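Local coordinates for single-strand binding protein (Thermus thermophilus, PDB 2CWA) that binds single-stranded DNA through two OB-fold domains in one chain and probably recruits partner proteins to sites of DNA replication, recombination and repair, at residues E113-S118 / R123-L128; N129-M134 / T216-L221; P141-T146 / A151-G156; L155-N160 / D192-I197. One frame throughout, in Å; residues are numbered along the deposited sequence.

Interaction 1. Residues E113-S118 / R123-L128; sequences ERAEDS and RLRAAL. With NO3 (nitrate ion), chain D.
A115 and R123 hold the two short strands together with a reciprocal pair of backbone hydrogen bonds: A115 N donates to R123 O at 2.7 Å, and R123 N returns one to A115 O at 2.8 Å. Next along, R125 N bonds to E113 O at 3.0 Å. Between these rungs R114 faces L124 as a non-hydrogen-bonded antiparallel pair, their side chains on one face of the hairpin and those of A115 and R123 on the other. At the end of the ladder E113 and R125 run alongside each other in the same direction, their planar ends 14° apart. E113 OE1 sits off the guanidinium plane, 3.9 Å from R125 NH1 with no N-H aimed at it: a long, charge-only salt bridge. A water joins E113 N to R125 O.

R114 CG lies beside the backbone N (chi1 -58°), the chain runs extended to NE, and the last torsion (chi4 73°) turns the guanidinium edge to a nitrate, probably from the crystallisation liquor. R114 NH1 reaches nitrate O2 at 2.8 Å; R114 N adds a weak bond to the same oxygen. D109 and the carbonyl of G73 hold other nitrogens of this guanidinium. A leucine here would probably leave D109 without its charged mate and the nitrate with little more than the weak backbone bond. The chemistry implies a backbone-held hairpin whose pinned arginine can receive a small anion.

Interaction 2. Residues N129-M134 / T216-L221; sequences NQVFLM and TRVEAL
V131, L133 and V218 meet inside the barrel of the second OB fold, the domain core shared by single-strand binding proteins. The strands that carry them, 128-145 and 212-220, are not sheet neighbours. Strand 193-206 pairs with both, so this contact spans the barrel interior, with V131 and V218 CA atoms 8.0 Å apart and no hydrogen bond between the two segments.

All three side chains point inward from facing walls. V218 is the central piece: each of its two methyls has a partner on the other strand. L133 brings in its CD1 branch, while V131 uses CG1, which also lies 4.1 Å from V218 CG2. In V131 this methyl sits between the backbone N and the carbonyl carbon (chi1 62°), a crowded position that turns it toward V218. Neither V131 nor L133 meets V218 end-on; both approach it at a slant. V173 of strand 169-178 also packs on L133 and V218, and L200 on V218, so neighbouring strands complete this buried apolar layer.

The contact comes down to two methyl pairs: V131 CG1 to V218 CG1 at 3.6 Å, and L133 CD1 to V218 CG2 at 3.9 Å.

Interaction 3. Residues P141-T146 / A151-G156; sequences PELRYT and AVARLG. With NO3 (nitrate ion), chain B.
Strands 142-145 and 151-156 run antiparallel at 158°, their axes 4.7 Å apart at closest approach, and two hydrogen-bonded pairs, E142 with R154 and R144 with V152, carry the four backbone bonds. V152 N to R144 O, at 2.9 Å, is the most bent of them, with 141° at the hydrogen.

On one face, L143 sends CD1 over the backbone of V152 and on to A153 CB at 3.8 Å. Its CG stands opposite the backbone N (chi1 -168°), which turns that branch toward the other strand. Y145 sets its ring obliquely against A151, CE1 to CB at 3.3 Å, and its hydroxyl makes a weak bond to E183. At the far end P141 CB presses against L155 CD2 at 3.4 Å, tighter than ordinary carbon contact.

This is the hairpin formed by strands 128-145 and 151-161 of the second OB fold, here at its turn end, with helix 179-185 packed against L143, A151 and A153. Its other face carries R144, V152 and R154. R144 NH1 donates to nitrate O1 at 3.0 Å, at the guanidinium edge, while R154 NH2 comes within 2.8 Å of nitrate O3, which lies oblique to its guanidinium. V152 CG1 packs against nitrate O1, and V152 CG2 touches T146 CG2. A glycine here would probably open a gap between T146 and the nitrate and leave the T146 methyl without this neighbour. T146 OG1 is bonded to T150 N, holding the turn end in place.

Interaction 4. Residues L155-N160 / D192-I197; sequences LGLAVN and DGLFVI
Past the intervening strand 128-145, L155 and L157 reach L194 within the core of the second OB barrel; strands 151-161 and 193-206, which carry them, each pair with 128-145 and not with each other. No hydrogen bond crosses from one segment to the other, and the nearest CA atoms, those of L157 and L194, are 7.7 Å apart.

The packed side consists of three leucines, all buried. L194 fills the middle, with two parts of its side chain in use: its CB meets L157 CD1 at 3.9 Å, and its CD2 branch reaches on to L155. Its CG is turned away from the backbone N (chi1 -178°), which carries the branched end across toward L155. L157 comes in at a slant. V196, next on the inward side of its strand, also points this way but only approaches the group. L223 of strand 222-224 packs on L194 and V196, so this end of the core has a further apolar neighbour.

The looser side holds residues of other surroundings. F195 points away from L155-N160 and rests on E224, A158 touches T138, T170 and F172, and N160 hydrogen-bonds to the hydroxyl of T170. These residues, and D192 just before the strand, are partly exposed and make no close contact with the leucines of the other strand.

Where the packing is closest, L155 and L194 cross at about a right angle, with L155 CD1 3.7 Å from L194 CD2.

How the interactions relate
Interactions 2, 3 and 4 all belong to the second OB domain, while interaction 1 comes earlier in the chain and runs directly into strand 128-145. The centres of interactions 1 and 2 are about 20 Å apart; those of interactions 3 and 4 each lie about 30 Å from interaction 1. Interactions 2 and 4 lie about 10 Å apart, centre to centre, in the same barrel, and their strands are joined by probable backbone hydrogen bonds, L133 O to V196 N (2.6 Å) and L221 N to I197 O (2.7 Å). Interactions 3 and 4 share L155 and G156, joining the hairpin to the core. R154 NH1 lies 3.9 Å from R217 NH1, two like charges close together. The nitrates of interactions 1 and 3 both meet arginines and probably come from the crystallisation liquor.

Interaction 1. Residues E113-S118 / R123-L128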
loop_
_atom_site.group_PDB
_atom_site.type_symbol
_atom_site.label_atom_id
_atom_site.label_comp_id
_atom_site.label_asym_id
_atom_site.label_seq_id
_atom_site.Cartn_x
_atom_site.Cartn_y
_atom_site.Cartn_z
ATOM N N GLU A 113 11.125 -7.354 -16.851
ATOM C CA GLU A 113 10.351 -8.560 -17.118
ATOM C C GLU A 113 9.024 -8.609 -16.379
ATOM O O GLU A 113 8.925 -8.224 -15.213
ATOM C CB GLU A 113 11.156 -9.810 -16.753
ATOM C CG GLU A 113 12.382 -10.038 -17.609
ATOM C CD GLU A 113 12.929 -11.443 -17.453
ATOM O OE1 GLU A 113 13.247 -11.836 -16.309
ATOM O OE2 GLU A 113 13.038 -12.153 -18.478
ATOM N N ARG A 114 8.004 -9.107 -17.064
ATOM C CA ARG A 114 6.683 -9.219 -16.473
ATOM C C ARG A 114 6.301 -10.683 -16.308
ATOM O O ARG A 114 6.700 -11.530 -17.105
ATOM C CB ARG A 114 5.645 -8.543 -17.366
ATOM C CG ARG A 114 5.897 -7.067 -17.663
ATOM C CD ARG A 114 4.810 -6.543 -18.591
ATOM N NE ARG A 114 4.959 -5.139 -18.980
ATOM C CZ ARG A 114 5.872 -4.674 -19.832
ATOM N NH1 ARG A 114 6.757 -5.491 -20.402
ATOM N NH2 ARG A 114 5.872 -3.386 -20.150
ATOM N N ALA A 115 5.543 -10.972 -15.259
ATOM C CA ALA A 115 5.043 -12.314 -15.015
ATOM C C ALA A 115 3.567 -12.200 -15.394
ATOM O O ALA A 115 3.040 -11.089 -15.493
ATOM C CB ALA A 115 5.190 -12.676 -13.548
ATOM N N GLU A 116 2.900 -13.326 -15.625
ATOM C CA GLU A 116 1.487 -13.290 -15.993
ATOM C C GLU A 116 0.674 -14.167 -15.051
ATOM O O GLU A 116 0.986 -15.344 -14.875
ATOM C CB GLU A 116 1.308 -13.772 -17.434
ATOM C CG GLU A 116 -0.120 -13.696 -17.945
ATOM C CD GLU A 116 -0.256 -14.185 -19.376
ATOM O OE1 GLU A 116 0.477 -13.675 -20.249
ATOM O OE2 GLU A 116 -1.097 -15.077 -19.630
ATOM N N ASP A 117 -0.363 -13.597 -14.441
ATOM C CA ASP A 117 -1.194 -14.364 -13.523
ATOM C C ASP A 117 -2.201 -15.241 -14.264
ATOM O O ASP A 117 -2.314 -15.181 -15.491
ATOM C CB ASP A 117 -1.935 -13.445 -12.538
ATOM C CG ASP A 117 -2.839 -12.438 -13.230
ATOM O OD1 ASP A 117 -3.361 -12.743 -14.320
ATOM O OD2 ASP A 117 -3.042 -11.338 -12.669
ATOM N N SER A 118 -2.931 -16.047 -13.502
ATOM C CA SER A 118 -3.928 -16.962 -14.050
ATOM C C SER A 118 -4.991 -16.279 -14.903
ATOM O O SER A 118 -5.654 -16.935 -15.713
ATOM C CB SER A 118 -4.613 -17.720 -12.912
ATOM O OG SER A 118 -5.319 -16.830 -12.066
ATOM N N ARG A 123 2.313 -8.690 -14.201
ATOM C CA ARG A 123 2.843 -8.263 -12.907
ATOM C C ARG A 123 4.330 -8.010 -13.131
ATOM O O ARG A 123 5.023 -8.841 -13.728
ATOM C CB ARG A 123 2.685 -9.352 -11.840
ATOM C CG ARG A 123 1.258 -9.677 -11.455
ATOM C CD ARG A 123 1.220 -10.488 -10.169
ATOM N NE ARG A 123 2.113 -11.643 -10.217
ATOM C CZ ARG A 123 1.997 -12.709 -9.431
ATOM N NH1 ARG A 123 1.021 -12.771 -8.535
ATOM N NH2 ARG A 123 2.852 -13.717 -9.543
ATOM N N LEU A 124 4.822 -6.867 -12.664
ATOM C CA LEU A 124 6.236 -6.537 -12.828
ATOM C C LEU A 124 7.105 -7.301 -11.829
ATOM O O LEU A 124 6.854 -7.274 -10.622
ATOM C CB LEU A 124 6.466 -5.027 -12.642
ATOM C CG LEU A 124 7.916 -4.526 -12.749
ATOM C CD1 LEU A 124 8.457 -4.755 -14.163
ATOM C CD2 LEU A 124 7.973 -3.038 -12.403
ATOM N N ARG A 125 8.131 -7.981 -12.337
ATOM C CA ARG A 125 9.049 -8.712 -11.472
ATOM C C ARG A 125 10.040 -7.687 -10.917
ATOM O O ARG A 125 10.377 -6.727 -11.604
ATOM C CB ARG A 125 9.790 -9.788 -12.269
ATOM C CG ARG A 125 8.855 -10.744 -13.001
ATOM C CD ARG A 125 9.612 -11.893 -13.646
ATOM N NE ARG A 125 10.161 -12.803 -12.647
ATOM C CZ ARG A 125 10.847 -13.903 -12.938
ATOM N NH1 ARG A 125 11.068 -14.235 -14.206
ATOM N NH2 ARG A 125 11.311 -14.674 -11.963
ATOM N N ALA A 126 10.492 -7.889 -9.683
ATOM C CA ALA A 126 11.433 -6.962 -9.039
ATOM C C ALA A 126 10.831 -5.552 -8.988
ATOM O O ALA A 126 11.518 -4.553 -9.231
ATOM C CB ALA A 126 12.766 -6.940 -9.801
ATOM N N ALA A 127 9.544 -5.483 -8.657
ATOM C CA ALA A 127 8.822 -4.214 -8.579
ATOM C C ALA A 127 9.209 -3.391 -7.348
ATOM O O ALA A 127 9.992 -3.831 -6.504
ATOM C CB ALA A 127 7.306 -4.486 -8.560
ATOM N N LEU A 128 8.659 -2.185 -7.257
ATOM C CA LEU A 128 8.916 -1.322 -6.109
ATOM C C LEU A 128 7.618 -1.179 -5.330
ATOM O O LEU A 128 6.569 -0.888 -5.907
ATOM C CB LEU A 128 9.404 0.066 -6.551
ATOM C CG LEU A 128 9.539 1.069 -5.395
ATOM C CD1 LEU A 128 10.587 0.577 -4.402
ATOM C CD2 LEU A 128 9.921 2.448 -5.933
HETATM N N NO3 D . 8.382 -8.562 -20.768
HETATM O O1 NO3 D . 8.189 -8.121 -21.887
HETATM O O2 NO3 D . 7.865 -8.032 -19.807
HETATM O O3 NO3 D . 9.096 -9.534 -20.611
HETATM O O HOH W 1 11.978 -6.635 -14.221
#

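Interaction 2. Residues N129-M134 / T216-L221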
loop_
_atom_site.group_PDB
_atom_site.type_symbol
_atom_site.label_atom_id
_atom_site.label_comp_id
_atom_site.label_asym_id
_atom_site.label_seq_id
_atom_site.Cartn_x
_atom_site.Cartn_y
_atom_site.Cartn_z
ATOM N N ASN A 129 7.702 -1.399 -4.023
ATOM C CA ASN A 129 6.559 -1.299 -3.122
ATOM C C ASN A 129 7.138 -0.848 -1.798
ATOM O O ASN A 129 7.521 -1.665 -0.959
ATOM C CB ASN A 129 5.872 -2.666 -2.971
ATOM C CG ASN A 129 4.655 -2.619 -2.060
ATOM O OD1 ASN A 129 4.386 -1.613 -1.401
ATOM N ND2 ASN A 129 3.915 -3.725 -2.010
ATOM N N GLN A 130 7.205 0.467 -1.606
ATOM C CA GLN A 130 7.782 1.009 -0.387
ATOM C C GLN A 130 6.956 2.157 0.180
ATOM O O GLN A 130 6.565 3.056 -0.552
ATOM C CB GLN A 130 9.201 1.498 -0.686
ATOM C CG GLN A 130 9.993 1.934 0.533
ATOM C CD GLN A 130 11.432 2.292 0.194
ATOM O OE1 GLN A 130 12.267 2.452 1.082
ATOM N NE2 GLN A 130 11.726 2.428 -1.090
ATOM N N VAL A 131 6.706 2.123 1.481
ATOM C CA VAL A 131 5.943 3.185 2.136
ATOM C C VAL A 131 6.665 3.662 3.390
ATOM O O VAL A 131 7.252 2.863 4.125
ATOM C CB VAL A 131 4.519 2.705 2.533
ATOM C CG1 VAL A 131 4.610 1.567 3.531
ATOM C CG2 VAL A 131 3.723 3.864 3.133
ATOM N N PHE A 132 6.633 4.973 3.614
ATOM C CA PHE A 132 7.244 5.587 4.787
ATOM C C PHE A 132 6.104 6.138 5.630
ATOM O O PHE A 132 5.295 6.928 5.139
ATOM C CB PHE A 132 8.145 6.758 4.378
ATOM C CG PHE A 132 9.402 6.348 3.689
ATOM C CD1 PHE A 132 10.588 6.220 4.400
ATOM C CD2 PHE A 132 9.411 6.104 2.323
ATOM C CE1 PHE A 132 11.768 5.858 3.753
ATOM C CE2 PHE A 132 10.587 5.741 1.670
ATOM C CZ PHE A 132 11.766 5.620 2.390
ATOM N N LEU A 133 6.042 5.744 6.894
ATOM C CA LEU A 133 4.988 6.220 7.776
ATOM C C LEU A 133 5.529 6.570 9.149
ATOM O O LEU A 133 6.496 5.972 9.620
ATOM C CB LEU A 133 3.903 5.148 7.961
ATOM C CG LEU A 133 3.043 4.710 6.774
ATOM C CD1 LEU A 133 2.206 3.499 7.189
ATOM C CD2 LEU A 133 2.142 5.856 6.335
HETATM N N MSE A 134 4.899 7.547 9.791
HETATM C CA MSE A 134 5.274 7.925 11.142
HETATM C C MSE A 134 4.042 8.480 11.830
HETATM O O MSE A 134 3.302 9.280 11.253
HETATM C CB MSE A 134 6.404 8.963 11.152
HETATM C CG MSE A 134 6.861 9.340 12.561
HETATM SE SE MSE A 134 8.704 10.067 12.596
HETATM C CE MSE A 134 8.618 11.064 10.978
ATOM N N THR A 216 -6.433 -2.881 3.005
ATOM C CA THR A 216 -5.023 -2.586 2.785
ATOM C C THR A 216 -4.314 -2.336 4.099
ATOM O O THR A 216 -4.849 -1.686 4.999
ATOM C CB THR A 216 -4.850 -1.357 1.868
ATOM O OG1 THR A 216 -5.422 -1.642 0.587
ATOM C CG2 THR A 216 -3.364 -1.013 1.697
ATOM N N ARG A 217 -3.100 -2.864 4.204
ATOM C CA ARG A 217 -2.298 -2.717 5.408
ATOM C C ARG A 217 -0.841 -2.569 4.995
ATOM O O ARG A 217 -0.525 -2.513 3.805
ATOM C CB ARG A 217 -2.439 -3.955 6.307
ATOM C CG ARG A 217 -3.858 -4.250 6.783
ATOM C CD ARG A 217 -3.902 -5.530 7.628
ATOM N NE ARG A 217 -3.537 -6.705 6.833
ATOM C CZ ARG A 217 -2.347 -7.298 6.849
ATOM N NH1 ARG A 217 -1.373 -6.838 7.627
ATOM N NH2 ARG A 217 -2.131 -8.360 6.079
ATOM N N VAL A 218 0.039 -2.521 5.985
ATOM C CA VAL A 218 1.468 -2.381 5.735
ATOM C C VAL A 218 2.271 -3.439 6.478
ATOM O O VAL A 218 2.005 -3.727 7.642
ATOM C CB VAL A 218 1.996 -0.995 6.195
ATOM C CG1 VAL A 218 3.516 -0.911 5.953
ATOM C CG2 VAL A 218 1.271 0.120 5.450
ATOM N N GLU A 219 3.241 -4.023 5.786
ATOM C CA GLU A 219 4.125 -5.012 6.388
ATOM C C GLU A 219 5.448 -4.266 6.551
ATOM O O GLU A 219 6.035 -3.818 5.575
ATOM C CB GLU A 219 4.313 -6.221 5.468
ATOM C CG GLU A 219 5.380 -7.194 5.946
ATOM C CD GLU A 219 5.435 -8.451 5.101
ATOM O OE1 GLU A 219 4.468 -9.241 5.155
ATOM O OE2 GLU A 219 6.435 -8.641 4.377
ATOM N N ALA A 220 5.882 -4.129 7.795
ATOM C CA ALA A 220 7.103 -3.415 8.132
ATOM C C ALA A 220 8.388 -4.104 7.683
ATOM O O ALA A 220 8.497 -5.331 7.700
ATOM C CB ALA A 220 7.144 -3.169 9.638
ATOM N N LEU A 221 9.350 -3.287 7.268
ATOM C CA LEU A 221 10.663 -3.752 6.841
ATOM C C LEU A 221 11.665 -3.165 7.834
ATOM O O LEU A 221 12.704 -3.763 8.120
ATOM C CB LEU A 221 10.974 -3.255 5.431
ATOM C CG LEU A 221 10.146 -3.865 4.298
ATOM C CD1 LEU A 221 10.401 -3.106 3.000
ATOM C CD2 LEU A 221 10.500 -5.340 4.147
#

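Interaction 3. Residues P141-T146 / A151-G156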
loop_
_atom_site.group_PDB
_atom_site.type_symbol
_atom_site.label_atom_id
_atom_site.label_comp_id
_atom_site.label_asym_id
_atom_site.label_seq_id
_atom_site.Cartn_x
_atom_site.Cartn_y
_atom_site.Cartn_z
ATOM N N PRO A 141 0.976 -3.212 21.315
ATOM C CA PRO A 141 1.215 -4.204 20.262
ATOM C C PRO A 141 0.541 -5.528 20.622
ATOM O O PRO A 141 0.354 -5.838 21.796
ATOM C CB PRO A 141 2.739 -4.342 20.249
ATOM C CG PRO A 141 3.218 -3.029 20.788
ATOM C CD PRO A 141 2.246 -2.764 21.906
ATOM N N GLU A 142 0.180 -6.298 19.606
ATOM C CA GLU A 142 -0.446 -7.597 19.809
ATOM C C GLU A 142 0.509 -8.585 19.153
ATOM O O GLU A 142 0.790 -8.489 17.958
ATOM C CB GLU A 142 -1.821 -7.618 19.140
ATOM C CG GLU A 142 -2.690 -6.450 19.595
ATOM C CD GLU A 142 -3.946 -6.258 18.766
ATOM O OE1 GLU A 142 -3.875 -6.382 17.520
ATOM O OE2 GLU A 142 -5.005 -5.957 19.366
ATOM N N LEU A 143 1.019 -9.524 19.942
ATOM C CA LEU A 143 1.976 -10.502 19.439
ATOM C C LEU A 143 1.456 -11.941 19.512
ATOM O O LEU A 143 0.799 -12.325 20.474
ATOM C CB LEU A 143 3.277 -10.382 20.248
ATOM C CG LEU A 143 4.561 -11.085 19.799
ATOM C CD1 LEU A 143 5.099 -10.426 18.541
ATOM C CD2 LEU A 143 5.602 -10.998 20.914
ATOM N N ARG A 144 1.744 -12.722 18.475
ATOM C CA ARG A 144 1.356 -14.128 18.438
ATOM C C ARG A 144 2.509 -14.895 17.814
ATOM O O ARG A 144 3.401 -14.300 17.204
ATOM C CB ARG A 144 0.084 -14.341 17.606
ATOM C CG ARG A 144 0.257 -14.156 16.110
ATOM C CD ARG A 144 -1.049 -14.443 15.384
ATOM N NE ARG A 144 -1.455 -15.836 15.537
ATOM C CZ ARG A 144 -1.093 -16.826 14.725
ATOM N NH1 ARG A 144 -0.313 -16.592 13.683
ATOM N NH2 ARG A 144 -1.517 -18.062 14.961
ATOM N N TYR A 145 2.493 -16.215 17.964
ATOM C CA TYR A 145 3.544 -17.051 17.410
ATOM C C TYR A 145 2.955 -18.138 16.523
ATOM O O TYR A 145 1.935 -18.744 16.863
ATOM C CB TYR A 145 4.355 -17.681 18.549
ATOM C CG TYR A 145 5.276 -16.698 19.240
ATOM C CD1 TYR A 145 6.575 -16.493 18.774
ATOM C CD2 TYR A 145 4.837 -15.940 20.325
ATOM C CE1 TYR A 145 7.416 -15.557 19.368
ATOM C CE2 TYR A 145 5.669 -14.993 20.929
ATOM C CZ TYR A 145 6.958 -14.809 20.442
ATOM O OH TYR A 145 7.789 -13.872 21.017
ATOM N N THR A 146 3.583 -18.358 15.377
ATOM C CA THR A 146 3.130 -19.386 14.449
ATOM C C THR A 146 3.484 -20.743 15.051
ATOM O O THR A 146 4.253 -20.820 16.014
ATOM C CB THR A 146 3.844 -19.271 13.093
ATOM O OG1 THR A 146 5.222 -19.640 13.248
ATOM C CG2 THR A 146 3.760 -17.836 12.560
ATOM N N ALA A 151 7.619 -15.197 15.534
ATOM C CA ALA A 151 6.901 -14.087 16.155
ATOM C C ALA A 151 6.227 -13.213 15.098
ATOM O O ALA A 151 6.766 -12.993 14.008
ATOM C CB ALA A 151 7.857 -13.241 16.992
ATOM N N VAL A 152 5.036 -12.721 15.420
ATOM C CA VAL A 152 4.300 -11.857 14.502
ATOM C C VAL A 152 3.619 -10.799 15.343
ATOM O O VAL A 152 2.858 -11.117 16.255
ATOM C CB VAL A 152 3.214 -12.620 13.711
ATOM C CG1 VAL A 152 2.725 -11.758 12.554
ATOM C CG2 VAL A 152 3.760 -13.931 13.202
ATOM N N ALA A 153 3.909 -9.539 15.037
ATOM C CA ALA A 153 3.340 -8.422 15.777
ATOM C C ALA A 153 2.371 -7.641 14.915
ATOM O O ALA A 153 2.592 -7.464 13.720
ATOM C CB ALA A 153 4.460 -7.492 16.261
ATOM N N ARG A 154 1.286 -7.189 15.530
ATOM C CA ARG A 154 0.303 -6.388 14.828
ATOM C C ARG A 154 0.145 -5.105 15.631
ATOM O O ARG A 154 -0.089 -5.137 16.838
ATOM C CB ARG A 154 -1.013 -7.151 14.693
ATOM C CG ARG A 154 -0.903 -8.282 13.680
ATOM C CD ARG A 154 -2.203 -9.065 13.535
ATOM N NE ARG A 154 -2.002 -10.282 12.754
ATOM C CZ ARG A 154 -1.721 -10.310 11.459
ATOM N NH1 ARG A 154 -1.612 -9.175 10.781
ATOM N NH2 ARG A 154 -1.527 -11.470 10.843
ATOM N N LEU A 155 0.315 -3.981 14.943
ATOM C CA LEU A 155 0.245 -2.658 15.558
ATOM C C LEU A 155 -0.813 -1.780 14.893
ATOM O O LEU A 155 -1.111 -1.947 13.712
ATOM C CB LEU A 155 1.602 -1.962 15.414
ATOM C CG LEU A 155 2.876 -2.711 15.823
ATOM C CD1 LEU A 155 4.084 -2.091 15.130
ATOM C CD2 LEU A 155 3.037 -2.670 17.325
ATOM N N GLY A 156 -1.366 -0.843 15.661
ATOM C CA GLY A 156 -2.350 0.092 15.135
ATOM C C GLY A 156 -1.671 1.457 15.143
ATOM O O GLY A 156 -1.252 1.925 16.202
HETATM N N NO3 B . 0.252 -14.367 10.972
HETATM O O1 NO3 B . 0.024 -14.065 12.137
HETATM O O2 NO3 B . 0.523 -15.526 10.676
HETATM O O3 NO3 B . 0.222 -13.512 10.101
#

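Interaction 4. Residues L155-N160 / D192-I197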
loop_
_atom_site.group_PDB
_atom_site.type_symbol
_atom_site.label_atom_id
_atom_site.label_comp_id
_atom_site.label_asym_id
_atom_site.label_seq_id
_atom_site.Cartn_x
_atom_site.Cartn_y
_atom_site.Cartn_z
ATOM N N LEU A 155 0.315 -3.981 14.943
ATOM C CA LEU A 155 0.245 -2.658 15.558
ATOM C C LEU A 155 -0.813 -1.780 14.893
ATOM O O LEU A 155 -1.111 -1.947 13.712
ATOM C CB LEU A 155 1.602 -1.962 15.414
ATOM C CG LEU A 155 2.876 -2.711 15.823
ATOM C CD1 LEU A 155 4.084 -2.091 15.130
ATOM C CD2 LEU A 155 3.037 -2.670 17.325
ATOM N N GLY A 156 -1.366 -0.843 15.661
ATOM C CA GLY A 156 -2.350 0.092 15.135
ATOM C C GLY A 156 -1.671 1.457 15.143
ATOM O O GLY A 156 -1.252 1.925 16.202
ATOM N N LEU A 157 -1.563 2.090 13.977
ATOM C CA LEU A 157 -0.886 3.381 13.854
ATOM C C LEU A 157 -1.782 4.538 13.427
ATOM O O LEU A 157 -2.566 4.413 12.487
ATOM C CB LEU A 157 0.261 3.269 12.843
ATOM C CG LEU A 157 1.150 4.509 12.688
ATOM C CD1 LEU A 157 2.013 4.667 13.935
ATOM C CD2 LEU A 157 2.021 4.378 11.450
ATOM N N ALA A 158 -1.640 5.671 14.110
ATOM C CA ALA A 158 -2.409 6.868 13.784
ATOM C C ALA A 158 -1.444 7.900 13.217
ATOM O O ALA A 158 -0.519 8.343 13.909
ATOM C CB ALA A 158 -3.096 7.419 15.033
ATOM N N VAL A 159 -1.655 8.268 11.958
ATOM C CA VAL A 159 -0.807 9.242 11.287
ATOM C C VAL A 159 -1.556 10.546 11.064
ATOM O O VAL A 159 -2.577 10.567 10.381
ATOM C CB VAL A 159 -0.334 8.740 9.908
ATOM C CG1 VAL A 159 0.480 9.833 9.217
ATOM C CG2 VAL A 159 0.503 7.469 10.066
ATOM N N ASN A 160 -1.046 11.631 11.634
ATOM C CA ASN A 160 -1.688 12.932 11.471
ATOM C C ASN A 160 -1.121 13.659 10.260
ATOM O O ASN A 160 0.043 13.477 9.909
ATOM C CB ASN A 160 -1.478 13.788 12.720
ATOM C CG ASN A 160 -2.075 13.158 13.963
ATOM O OD1 ASN A 160 -3.264 12.825 13.997
ATOM N ND2 ASN A 160 -1.253 12.998 14.999
ATOM N N ASP A 192 3.204 5.425 22.039
ATOM C CA ASP A 192 4.575 5.534 21.542
ATOM C C ASP A 192 4.600 6.009 20.103
ATOM O O ASP A 192 3.690 5.724 19.326
ATOM C CB ASP A 192 5.298 4.180 21.597
ATOM C CG ASP A 192 5.756 3.809 22.989
ATOM O OD1 ASP A 192 5.661 4.656 23.901
ATOM O OD2 ASP A 192 6.225 2.662 23.165
ATOM N N GLY A 193 5.653 6.736 19.748
ATOM C CA GLY A 193 5.785 7.190 18.385
ATOM C C GLY A 193 6.300 5.992 17.604
ATOM O O GLY A 193 6.924 5.097 18.182
ATOM N N LEU A 194 6.031 5.952 16.307
ATOM C CA LEU A 194 6.506 4.845 15.482
ATOM C C LEU A 194 6.810 5.304 14.067
ATOM O O LEU A 194 5.981 5.950 13.422
ATOM C CB LEU A 194 5.471 3.709 15.428
ATOM C CG LEU A 194 5.921 2.486 14.612
ATOM C CD1 LEU A 194 7.082 1.812 15.340
ATOM C CD2 LEU A 194 4.773 1.500 14.417
ATOM N N PHE A 195 8.016 4.977 13.606
ATOM C CA PHE A 195 8.468 5.293 12.260
ATOM C C PHE A 195 8.519 3.942 11.544
ATOM O O PHE A 195 9.093 2.974 12.063
ATOM C CB PHE A 195 9.871 5.917 12.287
ATOM C CG PHE A 195 10.534 5.983 10.937
ATOM C CD1 PHE A 195 10.222 6.993 10.037
ATOM C CD2 PHE A 195 11.460 5.010 10.556
ATOM C CE1 PHE A 195 10.816 7.040 8.775
ATOM C CE2 PHE A 195 12.062 5.045 9.297
ATOM C CZ PHE A 195 11.741 6.061 8.402
ATOM N N VAL A 196 7.922 3.878 10.362
ATOM C CA VAL A 196 7.885 2.636 9.605
ATOM C C VAL A 196 8.267 2.762 8.149
ATOM O O VAL A 196 7.893 3.725 7.476
ATOM C CB VAL A 196 6.458 2.011 9.615
ATOM C CG1 VAL A 196 6.453 0.693 8.837
ATOM C CG2 VAL A 196 5.980 1.806 11.030
ATOM N N ILE A 197 9.042 1.794 7.672
ATOM C CA ILE A 197 9.374 1.710 6.259
ATOM C C ILE A 197 8.826 0.318 5.973
ATOM O O ILE A 197 9.242 -0.663 6.599
ATOM C CB ILE A 197 10.878 1.707 5.961
ATOM C CG1 ILE A 197 11.519 3.031 6.405
ATOM C CG2 ILE A 197 11.088 1.512 4.468
ATOM C CD1 ILE A 197 13.007 3.126 6.073
#